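Local coordinates for protein phosphonopyruvate hydrolase (Variovorax sp., PDB 2HJP) that hydrolyses the carbon-phosphorus bond of phosphonopyruvate to give pyruvate and phosphate, using a divalent metal ion such as magnesium, cobalt or manganese, at residues S105-D117 with Q126-I138. Numbering follows the deposited sequence.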
loop_
_atom_site.group_PDB
_atom_site.type_symbol
_atom_site.label_atom_id
_atom_site.label_comp_id
_atom_site.label_asym_id
_atom_site.label_seq_id
_atom_site.Cartn_x
_atom_site.Cartn_y
_atom_site.Cartn_z
ATOM N N SER A 105 -17.636 10.892 2.906
ATOM C CA SER A 105 -19.056 11.225 2.748
ATOM C C SER A 105 -19.276 12.151 1.504
ATOM O O SER A 105 -20.433 12.332 1.043
ATOM C CB SER A 105 -19.607 11.878 4.017
ATOM O OG SER A 105 -19.834 10.899 5.053
ATOM N N ALA A 106 -18.167 12.645 0.935
ATOM C CA ALA A 106 -18.195 13.532 -0.243
ATOM C C ALA A 106 -16.846 13.512 -0.910
ATOM O O ALA A 106 -15.831 13.130 -0.276
ATOM C CB ALA A 106 -18.467 14.974 0.207
ATOM N N ILE A 107 -16.844 13.940 -2.178
ATOM C CA ILE A 107 -15.620 14.121 -2.925
ATOM C C ILE A 107 -15.816 15.494 -3.559
ATOM O O ILE A 107 -16.934 15.961 -3.738
ATOM C CB ILE A 107 -15.364 13.061 -4.011
ATOM C CG1 ILE A 107 -16.593 12.808 -4.923
ATOM C CG2 ILE A 107 -14.992 11.781 -3.299
ATOM C CD1 ILE A 107 -16.852 13.884 -5.961
ATOM N N VAL A 108 -14.693 16.164 -3.776
ATOM C CA VAL A 108 -14.590 17.472 -4.436
ATOM C C VAL A 108 -13.680 17.159 -5.647
ATOM O O VAL A 108 -12.560 16.664 -5.504
ATOM C CB VAL A 108 -13.915 18.542 -3.552
ATOM C CG1 VAL A 108 -13.648 19.896 -4.398
ATOM C CG2 VAL A 108 -14.821 18.835 -2.387
ATOM N N MET A 109 -14.167 17.502 -6.839
ATOM C CA MET A 109 -13.459 17.279 -8.099
ATOM C C MET A 109 -13.496 18.631 -8.867
ATOM O O MET A 109 -14.548 19.249 -8.979
ATOM C CB MET A 109 -14.166 16.178 -8.915
ATOM C CG MET A 109 -13.445 15.839 -10.160
ATOM S SD MET A 109 -14.105 14.424 -11.035
ATOM C CE MET A 109 -15.865 14.802 -11.106
ATOM N N GLU A 110 -12.347 19.095 -9.331
ATOM C CA GLU A 110 -12.240 20.402 -10.040
ATOM C C GLU A 110 -12.161 20.266 -11.546
ATOM O O GLU A 110 -11.781 19.202 -12.087
ATOM C CB GLU A 110 -10.987 21.148 -9.533
ATOM C CG GLU A 110 -9.701 20.344 -9.849
ATOM C CD GLU A 110 -8.634 20.491 -8.744
ATOM O OE1 GLU A 110 -7.449 20.496 -9.084
ATOM O OE2 GLU A 110 -8.997 20.612 -7.548
ATOM N N ASP A 111 -12.489 21.348 -12.245
ATOM C CA ASP A 111 -12.509 21.270 -13.711
ATOM C C ASP A 111 -11.204 21.689 -14.427
ATOM O O ASP A 111 -11.226 22.087 -15.608
ATOM C CB ASP A 111 -13.711 22.057 -14.271
ATOM C CG ASP A 111 -13.754 23.506 -13.788
ATOM O OD1 ASP A 111 -12.817 23.951 -13.090
ATOM O OD2 ASP A 111 -14.739 24.207 -14.100
ATOM N N LYS A 112 -10.082 21.598 -13.729
ATOM C CA LYS A 112 -8.801 21.917 -14.356
ATOM C C LYS A 112 -8.518 20.753 -15.347
ATOM O O LYS A 112 -8.999 19.623 -15.156
ATOM C CB LYS A 112 -7.689 21.967 -13.308
ATOM C CG LYS A 112 -7.914 23.014 -12.252
ATOM C CD LYS A 112 -6.628 23.598 -11.595
ATOM C CE LYS A 112 -5.754 22.592 -10.921
ATOM N NZ LYS A 112 -4.489 23.259 -10.432
ATOM N N THR A 113 -7.753 21.021 -16.384
ATOM C CA THR A 113 -7.410 19.971 -17.330
ATOM C C THR A 113 -6.340 19.213 -16.589
ATOM O O THR A 113 -5.738 19.739 -15.635
ATOM C CB THR A 113 -6.768 20.513 -18.609
ATOM O OG1 THR A 113 -5.527 21.135 -18.260
ATOM C CG2 THR A 113 -7.663 21.550 -19.251
ATOM N N PHE A 114 -6.074 17.989 -17.021
ATOM C CA PHE A 114 -5.054 17.209 -16.362
ATOM C C PHE A 114 -4.545 16.219 -17.366
ATOM O O PHE A 114 -5.320 15.572 -18.015
ATOM C CB PHE A 114 -5.629 16.428 -15.194
ATOM C CG PHE A 114 -4.758 15.297 -14.775
ATOM C CD1 PHE A 114 -3.583 15.554 -14.068
ATOM C CD2 PHE A 114 -5.011 13.995 -15.254
ATOM C CE1 PHE A 114 -2.648 14.555 -13.847
ATOM C CE2 PHE A 114 -4.101 12.972 -15.051
ATOM C CZ PHE A 114 -2.904 13.234 -14.349
ATOM N N PRO A 115 -3.231 16.075 -17.481
ATOM C CA PRO A 115 -2.218 16.810 -16.720
ATOM C C PRO A 115 -2.035 18.205 -17.267
ATOM O O PRO A 115 -2.506 18.522 -18.364
ATOM C CB PRO A 115 -0.954 15.985 -16.928
ATOM C CG PRO A 115 -1.193 15.327 -18.324
ATOM C CD PRO A 115 -2.643 14.953 -18.246
ATOM N N LYS A 116 -1.331 19.034 -16.501
ATOM C CA LYS A 116 -1.042 20.397 -16.915
ATOM C C LYS A 116 -0.292 20.433 -18.260
ATOM O O LYS A 116 0.609 19.604 -18.567
ATOM C CB LYS A 116 -0.223 21.112 -15.823
ATOM C CG LYS A 116 0.454 22.418 -16.295
ATOM C CD LYS A 116 0.469 23.546 -15.241
ATOM C CE LYS A 116 1.791 23.711 -14.501
ATOM N NZ LYS A 116 1.925 25.060 -13.792
ATOM N N ASP A 117 -0.670 21.407 -19.075
ATOM C CA ASP A 117 -0.061 21.578 -20.398
ATOM C C ASP A 117 1.092 22.567 -20.398
ATOM O O ASP A 117 1.166 23.470 -19.554
ATOM C CB ASP A 117 -1.105 22.034 -21.406
ATOM C CG ASP A 117 -1.915 20.877 -21.959
ATOM O OD1 ASP A 117 -3.147 20.827 -21.702
ATOM O OD2 ASP A 117 -1.305 20.025 -22.654
ATOM N N GLN A 126 -7.781 27.204 -22.294
ATOM C CA GLN A 126 -7.149 25.854 -22.414
ATOM C C GLN A 126 -6.828 25.290 -21.011
ATOM O O GLN A 126 -6.502 24.103 -20.860
ATOM C CB GLN A 126 -5.846 25.980 -23.232
ATOM C CG GLN A 126 -6.025 26.220 -24.725
ATOM C CD GLN A 126 -4.756 26.739 -25.395
ATOM O OE1 GLN A 126 -4.787 27.191 -26.568
ATOM N NE2 GLN A 126 -3.623 26.692 -24.659
ATOM N N GLU A 127 -6.915 26.160 -19.999
ATOM C CA GLU A 127 -6.618 25.804 -18.614
ATOM C C GLU A 127 -7.631 24.871 -17.953
ATOM O O GLU A 127 -7.269 24.095 -17.057
ATOM C CB GLU A 127 -6.489 27.077 -17.784
ATOM C CG GLU A 127 -5.566 28.111 -18.430
ATOM C CD GLU A 127 -4.589 28.746 -17.444
ATOM O OE1 GLU A 127 -4.880 29.846 -16.891
ATOM O OE2 GLU A 127 -3.524 28.127 -17.226
ATOM N N LEU A 128 -8.891 24.973 -18.363
ATOM C CA LEU A 128 -9.953 24.132 -17.837
ATOM C C LEU A 128 -10.463 23.139 -18.900
ATOM O O LEU A 128 -10.298 23.356 -20.097
ATOM C CB LEU A 128 -11.141 25.010 -17.359
ATOM C CG LEU A 128 -10.918 26.173 -16.392
ATOM C CD1 LEU A 128 -12.195 26.505 -15.604
ATOM C CD2 LEU A 128 -9.877 25.807 -15.438
ATOM N N VAL A 129 -11.099 22.044 -18.478
ATOM C CA VAL A 129 -11.632 21.116 -19.472
ATOM C C VAL A 129 -12.920 21.724 -20.038
ATOM O O VAL A 129 -13.434 22.686 -19.498
ATOM C CB VAL A 129 -11.930 19.711 -18.854
ATOM C CG1 VAL A 129 -10.660 19.092 -18.349
ATOM C CG2 VAL A 129 -12.959 19.821 -17.702
ATOM N N ARG A 130 -13.417 21.168 -21.138
ATOM C CA ARG A 130 -14.641 21.639 -21.755
ATOM C C ARG A 130 -15.777 21.383 -20.795
ATOM O O ARG A 130 -15.791 20.374 -20.092
ATOM C CB ARG A 130 -14.912 20.901 -23.097
ATOM C CG ARG A 130 -13.983 21.307 -24.306
ATOM C CD ARG A 130 -13.592 20.053 -25.090
ATOM N NE ARG A 130 -14.814 19.338 -25.190
ATOM C CZ ARG A 130 -15.023 18.077 -24.911
ATOM N NH1 ARG A 130 -14.068 17.258 -24.515
ATOM N NH2 ARG A 130 -16.271 17.709 -24.967
ATOM N N ILE A 131 -16.726 22.302 -20.798
ATOM C CA ILE A 131 -17.897 22.243 -19.932
ATOM C C ILE A 131 -18.609 20.897 -20.058
ATOM O O ILE A 131 -18.883 20.259 -19.048
ATOM C CB ILE A 131 -18.855 23.404 -20.265
ATOM C CG1 ILE A 131 -18.246 24.708 -19.752
ATOM C CG2 ILE A 131 -20.248 23.116 -19.694
ATOM C CD1 ILE A 131 -18.928 25.976 -20.256
ATOM N N GLU A 132 -18.862 20.445 -21.286
ATOM C CA GLU A 132 -19.547 19.168 -21.481
ATOM C C GLU A 132 -18.683 18.017 -20.978
ATOM O O GLU A 132 -19.207 17.036 -20.454
ATOM C CB GLU A 132 -19.873 18.893 -22.972
ATOM C CG GLU A 132 -20.174 20.092 -23.786
ATOM C CD GLU A 132 -18.879 20.757 -24.243
ATOM O OE1 GLU A 132 -18.693 21.948 -23.903
ATOM O OE2 GLU A 132 -18.048 20.082 -24.941
ATOM N N GLU A 133 -17.372 18.117 -21.152
ATOM C CA GLU A 133 -16.529 17.015 -20.660
ATOM C C GLU A 133 -16.669 16.962 -19.125
ATOM O O GLU A 133 -16.827 15.869 -18.567
ATOM C CB GLU A 133 -15.034 17.156 -21.015
ATOM C CG GLU A 133 -14.241 16.029 -20.281
ATOM C CD GLU A 133 -12.687 15.993 -20.534
ATOM O OE1 GLU A 133 -12.142 16.909 -21.204
ATOM O OE2 GLU A 133 -12.029 15.017 -20.040
ATOM N N PHE A 134 -16.643 18.126 -18.444
ATOM C CA PHE A 134 -16.757 18.034 -16.979
ATOM C C PHE A 134 -18.140 17.560 -16.533
ATOM O O PHE A 134 -18.285 16.839 -15.524
ATOM C CB PHE A 134 -16.413 19.332 -16.276
ATOM C CG PHE A 134 -16.022 19.114 -14.826
ATOM C CD1 PHE A 134 -14.798 18.436 -14.497
ATOM C CD2 PHE A 134 -16.837 19.586 -13.798
ATOM C CE1 PHE A 134 -14.410 18.252 -13.156
ATOM C CE2 PHE A 134 -16.464 19.415 -12.439
ATOM C CZ PHE A 134 -15.247 18.745 -12.107
ATOM N N GLN A 135 -19.154 17.971 -17.280
ATOM C CA GLN A 135 -20.503 17.512 -17.003
ATOM C C GLN A 135 -20.490 16.018 -17.063
ATOM O O GLN A 135 -21.119 15.397 -16.210
ATOM C CB GLN A 135 -21.503 18.069 -18.011
ATOM C CG GLN A 135 -21.886 19.555 -17.761
ATOM C CD GLN A 135 -23.016 19.984 -18.700
ATOM O OE1 GLN A 135 -24.121 20.404 -18.277
ATOM N NE2 GLN A 135 -22.744 19.865 -19.983
ATOM N N GLY A 136 -19.782 15.433 -18.047
ATOM C CA GLY A 136 -19.696 13.959 -18.113
ATOM C C GLY A 136 -19.038 13.347 -16.850
ATOM O O GLY A 136 -19.426 12.286 -16.329
ATOM N N LYS A 137 -17.975 13.993 -16.392
ATOM C CA LYS A 137 -17.274 13.525 -15.182
ATOM C C LYS A 137 -18.139 13.564 -13.904
ATOM O O LYS A 137 -18.145 12.648 -13.083
ATOM C CB LYS A 137 -15.996 14.351 -15.046
ATOM C CG LYS A 137 -14.974 13.956 -16.150
ATOM C CD LYS A 137 -13.802 14.915 -16.187
ATOM C CE LYS A 137 -12.865 14.657 -15.019
ATOM N NZ LYS A 137 -11.471 15.248 -15.224
ATOM N N ILE A 138 -18.881 14.629 -13.745
ATOM C CA ILE A 138 -19.758 14.756 -12.585
ATOM C C ILE A 138 -20.886 13.722 -12.702
ATOM O O ILE A 138 -21.228 13.066 -11.717
ATOM C CB ILE A 138 -20.377 16.185 -12.595
ATOM C CG1 ILE A 138 -19.283 17.174 -12.174
ATOM C CG2 ILE A 138 -21.618 16.277 -11.663
ATOM C CD1 ILE A 138 -18.714 17.041 -10.734
HETATM O O HOH W 1 -11.347 18.020 -14.674
#
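Two backbone hydrogen bonds, V129 N to D111 O (2.9 Å) and T113 N to E127 O (3.2 Å), flank K112 and L128 and bridge the two stretches of backbone in a single beta bridge. The pair illustrates how a beta/alpha barrel passes from strand to helix: strand 106-110 of the eight-stranded barrel runs out into a loop, and the chain returns as helix 131-144, whose first part, 131-138, lies nearly antiparallel to the strand at 163°. A water links the loop to the helix, donating to E110 O and K112 O while accepting from K137 NZ (2.8 Å), an ammonium that also reaches T84 O and G87 O. The F134 ring packs against the end of the strand. D111 CB sits over its face, 3.8 Å from the centroid and 11° off the normal, a CH-pi contact, whereas M109 O meets its edge at CZ. The D111 carboxylate is gripped by Y175 OH and E157 N, which should help to fix the residue over the ring. Replacing F134 with an alanine is likely to leave D111 CB without a ring to lie over and M109 CG without its aromatic neighbour. E110 projects away from the helix, its side chain about 5 Å from the bound phosphonopyruvate and from the magnesium ion. M109 extends with CG anti to its amide nitrogen (chi1 -176°), then bends at chi3, bringing its methyl CE to 3.6 Å from I138 CD1.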